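Local coordinates for protein uracil-DNA glycosylase (Sulfolobus tokodaii str. 7, PDB 4ZBY) that belongs to the uracil-DNA glycosylase superfamily and carries an iron-sulfur cluster, with uracil bound in a pocket beside its central sheet, at residues 38-43 against 116-121; 139-144 against 161-166. All blocks are in the same frame, centred on the assembly; numbering follows the deposited sequence.

Contact 1. Residues 38-43 against 116-121; sequences MFVGEA and KIIVTL. With URA (uracil), chain C.
F39 turns its ring beside its own backbone N (chi1 -64°), which lays it alongside V119, whose CG1 stands anti to its backbone N and CG2 beside it. The two side chains run the same way, and the ring's CD1 meets V119 CB at 3.6 Å while CE1 lies against CG2. Further on, L121 CD1 reaches back to F39 CB. The face with M38, V40, I118 and T120 is filled differently: V40 CG2 touches I118 CG2 at 3.9 Å, methyl against methyl at a slant. V40, I118 and T120, branched at CB, place their bulk close to the backbone of the sheet.

Between the two layers of side chains the strands run parallel, their short axes 21° apart. M38 N donates to I117 O, V119 N to M38 O, V40 N to V119 O and L121 N to V40 O, all at 2.8 to 2.9 Å, so M38 and V40 use both N and O toward this partner, while F39 and G41 bond on the strand 79-82 side. G41 comes close to uracil O2, where a side chain would collide with it. In the loop that follows, E42 N donates to uracil O2 at 2.9 Å, and A43 N adds a weak second bond.

The pair forms the buried middle of the sheet. Strand 79-82 bonds to the other side of 37-41, and strand 155-162 flanks 117-121. Helix 96-113 packs on M38, V40 and I118, while helix 123-133 covers T120, whose OG1 bonds to T126.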
# COMPACT_ATOMS: atom_id res chain seq x y z
N MET A 38 -0.71 -7.18 3.11
CA MET A 38 -1.36 -5.91 2.84
C MET A 38 -0.38 -5.10 1.98
O MET A 38 0.81 -5.02 2.31
CB MET A 38 -1.71 -5.22 4.17
CG MET A 38 -2.39 -3.89 4.07
SD MET A 38 -2.89 -3.41 5.77
CE MET A 38 -3.61 -1.85 5.33
N PHE A 39 -0.86 -4.55 0.87
CA PHE A 39 -0.03 -3.70 -0.02
C PHE A 39 -0.45 -2.26 0.16
O PHE A 39 -1.64 -1.96 0.13
CB PHE A 39 -0.21 -4.11 -1.49
CG PHE A 39 0.27 -5.50 -1.76
CD1 PHE A 39 1.58 -5.72 -2.18
CD2 PHE A 39 -0.56 -6.58 -1.53
CE1 PHE A 39 2.05 -7.01 -2.40
CE2 PHE A 39 -0.11 -7.88 -1.74
CZ PHE A 39 1.19 -8.09 -2.17
N VAL A 40 0.51 -1.38 0.33
CA VAL A 40 0.18 0.04 0.49
C VAL A 40 0.96 0.87 -0.50
O VAL A 40 2.19 0.91 -0.44
CB VAL A 40 0.49 0.55 1.92
CG1 VAL A 40 -0.00 1.99 2.11
CG2 VAL A 40 -0.12 -0.38 2.96
N GLY A 41 0.24 1.55 -1.39
CA GLY A 41 0.88 2.48 -2.31
C GLY A 41 0.81 3.92 -1.86
O GLY A 41 0.55 4.23 -0.70
N GLU A 42 1.07 4.82 -2.80
CA GLU A 42 1.11 6.26 -2.54
C GLU A 42 -0.29 6.91 -2.55
O GLU A 42 -0.79 7.37 -1.51
CB GLU A 42 1.99 6.94 -3.59
CG GLU A 42 2.03 8.47 -3.46
CD GLU A 42 2.82 9.13 -4.58
OE1 GLU A 42 3.45 8.41 -5.40
OE2 GLU A 42 2.81 10.38 -4.63
N ALA A 43 -0.89 6.95 -3.73
CA ALA A 43 -2.20 7.57 -3.92
C ALA A 43 -2.77 7.08 -5.24
O ALA A 43 -2.01 6.64 -6.12
CB ALA A 43 -2.09 9.12 -3.88
N LYS A 116 0.18 -10.24 8.41
CA LYS A 116 1.51 -10.78 8.67
C LYS A 116 2.60 -9.88 8.05
O LYS A 116 3.68 -9.70 8.62
CB LYS A 116 1.63 -12.20 8.08
CG LYS A 116 2.99 -12.86 8.31
CD LYS A 116 3.00 -14.29 7.72
CE LYS A 116 4.26 -15.05 8.12
NZ LYS A 116 4.28 -16.44 7.56
N ILE A 117 2.31 -9.39 6.85
CA ILE A 117 3.26 -8.62 6.07
C ILE A 117 2.59 -7.37 5.52
O ILE A 117 1.46 -7.46 5.00
CB ILE A 117 3.81 -9.44 4.89
CG1 ILE A 117 4.56 -10.67 5.37
CG2 ILE A 117 4.70 -8.59 3.94
CD1 ILE A 117 4.72 -11.73 4.32
N ILE A 118 3.27 -6.23 5.65
CA ILE A 118 2.88 -5.05 4.88
C ILE A 118 3.95 -4.78 3.84
O ILE A 118 5.11 -4.59 4.18
CB ILE A 118 2.72 -3.80 5.76
CG1 ILE A 118 1.55 -3.98 6.73
CG2 ILE A 118 2.46 -2.58 4.87
CD1 ILE A 118 1.50 -2.93 7.83
N VAL A 119 3.55 -4.80 2.57
CA VAL A 119 4.47 -4.42 1.49
C VAL A 119 4.26 -2.95 1.18
O VAL A 119 3.16 -2.56 0.77
CB VAL A 119 4.22 -5.27 0.23
CG1 VAL A 119 5.16 -4.90 -0.88
CG2 VAL A 119 4.34 -6.76 0.58
N THR A 120 5.29 -2.13 1.43
CA THR A 120 5.15 -0.69 1.20
C THR A 120 5.76 -0.40 -0.16
O THR A 120 6.99 -0.45 -0.35
CB THR A 120 5.77 0.20 2.31
OG1 THR A 120 7.12 -0.17 2.53
CG2 THR A 120 5.03 0.02 3.64
N LEU A 121 4.88 -0.10 -1.09
CA LEU A 121 5.24 0.12 -2.48
C LEU A 121 5.61 1.58 -2.68
O LEU A 121 4.73 2.44 -2.80
CB LEU A 121 4.06 -0.25 -3.41
CG LEU A 121 3.51 -1.69 -3.32
CD1 LEU A 121 2.14 -1.76 -4.02
CD2 LEU A 121 4.52 -2.67 -3.94
N1 URA C . -0.28 4.30 -7.71
C2 URA C . -0.45 4.08 -6.38
O2 URA C . 0.35 4.46 -5.54
N3 URA C . -1.63 3.59 -6.01
C4 URA C . -2.67 3.29 -6.83
O4 URA C . -3.67 2.77 -6.36
C5 URA C . -2.45 3.51 -8.20
C6 URA C . -1.26 4.01 -8.62

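Contact 2. Residues 139-144 against 161-166; sequences SITKVR and PTYHPA. With URA (uracil), chain C.
I140, the first helical residue after the N-cap S139, whose OG accepts from K142 N, reaches P161 and T162 with its CD1, which lies 4.0 Å from P161 CB; its other branch, CG2, sits at the edge of the Y163 ring. T141 comes next, brushing the tyrosine hydroxyl from the ring edge, and its carbonyl receives a bond from a water that also meets Y163 OH at 2.6 Å. V143 follows with one methyl, CG2, 4.3 Å from P161 CB, a loose apolar contact.

At R144 the chain leaves the helix. CG lies between the backbone N and the carbonyl carbon (chi1 61°), and the bent chain carries CD over one face of Y163, 3.6 Å from the ring centroid, a CH-pi contact. Arginine suits this spot: its CD lies over the ring with CG near the rim, NH1 donates to the same water at 2.9 Å, and NH2 forms a salt bridge with D181.

Beyond Y163, H164 NE2 donates to uracil O2 at 2.8 Å, while A166 N donates to ND1 and so fixes the ring's rotation. This loop, leaving a strand with its histidine on the ligand, is characteristic of the uracil pocket in the uracil-DNA glycosylase superfamily.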
# COMPACT_ATOMS: atom_id res chain seq x y z
N SER A 139 16.27 6.64 2.39
CA SER A 139 15.65 6.76 1.07
C SER A 139 15.05 5.42 0.71
O SER A 139 15.43 4.41 1.28
CB SER A 139 16.66 7.21 0.02
OG SER A 139 17.60 6.18 -0.23
N ILE A 140 14.11 5.37 -0.23
CA ILE A 140 13.59 4.08 -0.63
C ILE A 140 14.71 3.21 -1.23
O ILE A 140 14.70 2.00 -1.02
CB ILE A 140 12.40 4.23 -1.63
CG1 ILE A 140 11.69 2.88 -1.83
CG2 ILE A 140 12.85 4.85 -2.96
CD1 ILE A 140 11.11 2.31 -0.53
N THR A 141 15.66 3.80 -1.93
CA THR A 141 16.74 3.02 -2.54
C THR A 141 17.53 2.30 -1.46
O THR A 141 17.91 1.12 -1.60
CB THR A 141 17.67 3.91 -3.39
OG1 THR A 141 16.93 4.45 -4.50
CG2 THR A 141 18.84 3.12 -3.94
N LYS A 142 17.73 2.98 -0.34
CA LYS A 142 18.62 2.47 0.70
C LYS A 142 17.91 1.46 1.60
O LYS A 142 18.58 0.64 2.25
CB LYS A 142 19.16 3.62 1.54
CG LYS A 142 20.32 4.33 0.88
CD LYS A 142 20.72 5.57 1.66
CE LYS A 142 21.91 6.24 1.02
NZ LYS A 142 22.35 7.41 1.79
N VAL A 143 16.59 1.51 1.64
CA VAL A 143 15.88 0.69 2.61
C VAL A 143 15.09 -0.45 1.98
O VAL A 143 14.68 -1.35 2.70
CB VAL A 143 14.92 1.52 3.50
CG1 VAL A 143 15.66 2.73 4.12
CG2 VAL A 143 13.64 1.92 2.74
N ARG A 144 14.86 -0.41 0.67
CA ARG A 144 14.06 -1.48 0.05
C ARG A 144 14.80 -2.81 0.04
O ARG A 144 16.05 -2.87 0.18
CB ARG A 144 13.66 -1.11 -1.38
CG ARG A 144 14.86 -0.89 -2.33
CD ARG A 144 14.69 -1.66 -3.65
NE ARG A 144 14.86 -3.10 -3.48
CZ ARG A 144 16.02 -3.74 -3.51
NH1 ARG A 144 17.16 -3.06 -3.69
NH2 ARG A 144 16.07 -5.05 -3.35
N PRO A 161 9.69 -2.98 2.27
CA PRO A 161 9.58 -1.92 1.28
C PRO A 161 10.07 -2.37 -0.09
O PRO A 161 11.06 -3.08 -0.16
CB PRO A 161 10.50 -0.81 1.84
CG PRO A 161 10.78 -1.21 3.26
CD PRO A 161 10.74 -2.71 3.27
N THR A 162 9.39 -1.95 -1.15
CA THR A 162 9.87 -2.15 -2.51
C THR A 162 9.75 -0.87 -3.33
O THR A 162 9.19 0.13 -2.88
CB THR A 162 9.07 -3.25 -3.24
OG1 THR A 162 7.81 -2.72 -3.65
CG2 THR A 162 8.83 -4.46 -2.32
N TYR A 163 10.28 -0.89 -4.56
CA TYR A 163 10.05 0.21 -5.47
C TYR A 163 8.58 0.18 -5.85
O TYR A 163 7.92 -0.84 -5.71
CB TYR A 163 10.93 0.11 -6.71
CG TYR A 163 12.40 0.40 -6.46
CD1 TYR A 163 12.79 1.46 -5.64
CD2 TYR A 163 13.38 -0.37 -7.05
CE1 TYR A 163 14.13 1.73 -5.41
CE2 TYR A 163 14.73 -0.10 -6.84
CZ TYR A 163 15.09 0.94 -6.01
OH TYR A 163 16.43 1.21 -5.78
N HIS A 164 8.06 1.31 -6.29
CA HIS A 164 6.69 1.35 -6.72
C HIS A 164 6.58 0.68 -8.08
O HIS A 164 7.47 0.82 -8.90
CB HIS A 164 6.24 2.81 -6.78
CG HIS A 164 4.77 2.97 -6.98
ND1 HIS A 164 4.17 2.79 -8.21
CD2 HIS A 164 3.79 3.31 -6.12
CE1 HIS A 164 2.87 3.01 -8.09
NE2 HIS A 164 2.62 3.34 -6.83
N PRO A 165 5.47 -0.01 -8.34
CA PRO A 165 5.34 -0.73 -9.62
C PRO A 165 5.45 0.18 -10.84
O PRO A 165 5.93 -0.25 -11.87
CB PRO A 165 3.93 -1.32 -9.54
CG PRO A 165 3.67 -1.44 -8.11
CD PRO A 165 4.38 -0.35 -7.40
N ALA A 166 4.96 1.41 -10.72
CA ALA A 166 5.06 2.37 -11.81
C ALA A 166 6.52 2.56 -12.25
O ALA A 166 6.79 2.79 -13.43
CB ALA A 166 4.45 3.68 -11.39
N1 URA C . -0.28 4.30 -7.71
C2 URA C . -0.45 4.08 -6.38
O2 URA C . 0.35 4.46 -5.54
N3 URA C . -1.63 3.59 -6.01
C4 URA C . -2.67 3.29 -6.83
O4 URA C . -3.67 2.77 -6.36
C5 URA C . -2.45 3.51 -8.20
C6 URA C . -1.26 4.01 -8.62
O HOH W 1 17.84 -0.26 -4.15

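In the fold
After edge strand 30-31 the chain runs through strand 37-41, then through helices 46-51 and 58-71, strand 79-82 and helix 96-113, and returns beside 37-41 at 117-121. Contact 1 closes that long, mainly helical loop. Helix 123-133 then leads to 139-144, and the hairpin of strands 148-152 and 155-162 brings the chain back to close contact 2, a much shorter loop. The two closures follow in series, neither nesting nor crossing. They join where strands 117-121 and 155-162 are neighbours: T120 O probably accepts from T162 N. Both contacts also send a loop to uracil, from the ends of strands 37-41 and 155-162.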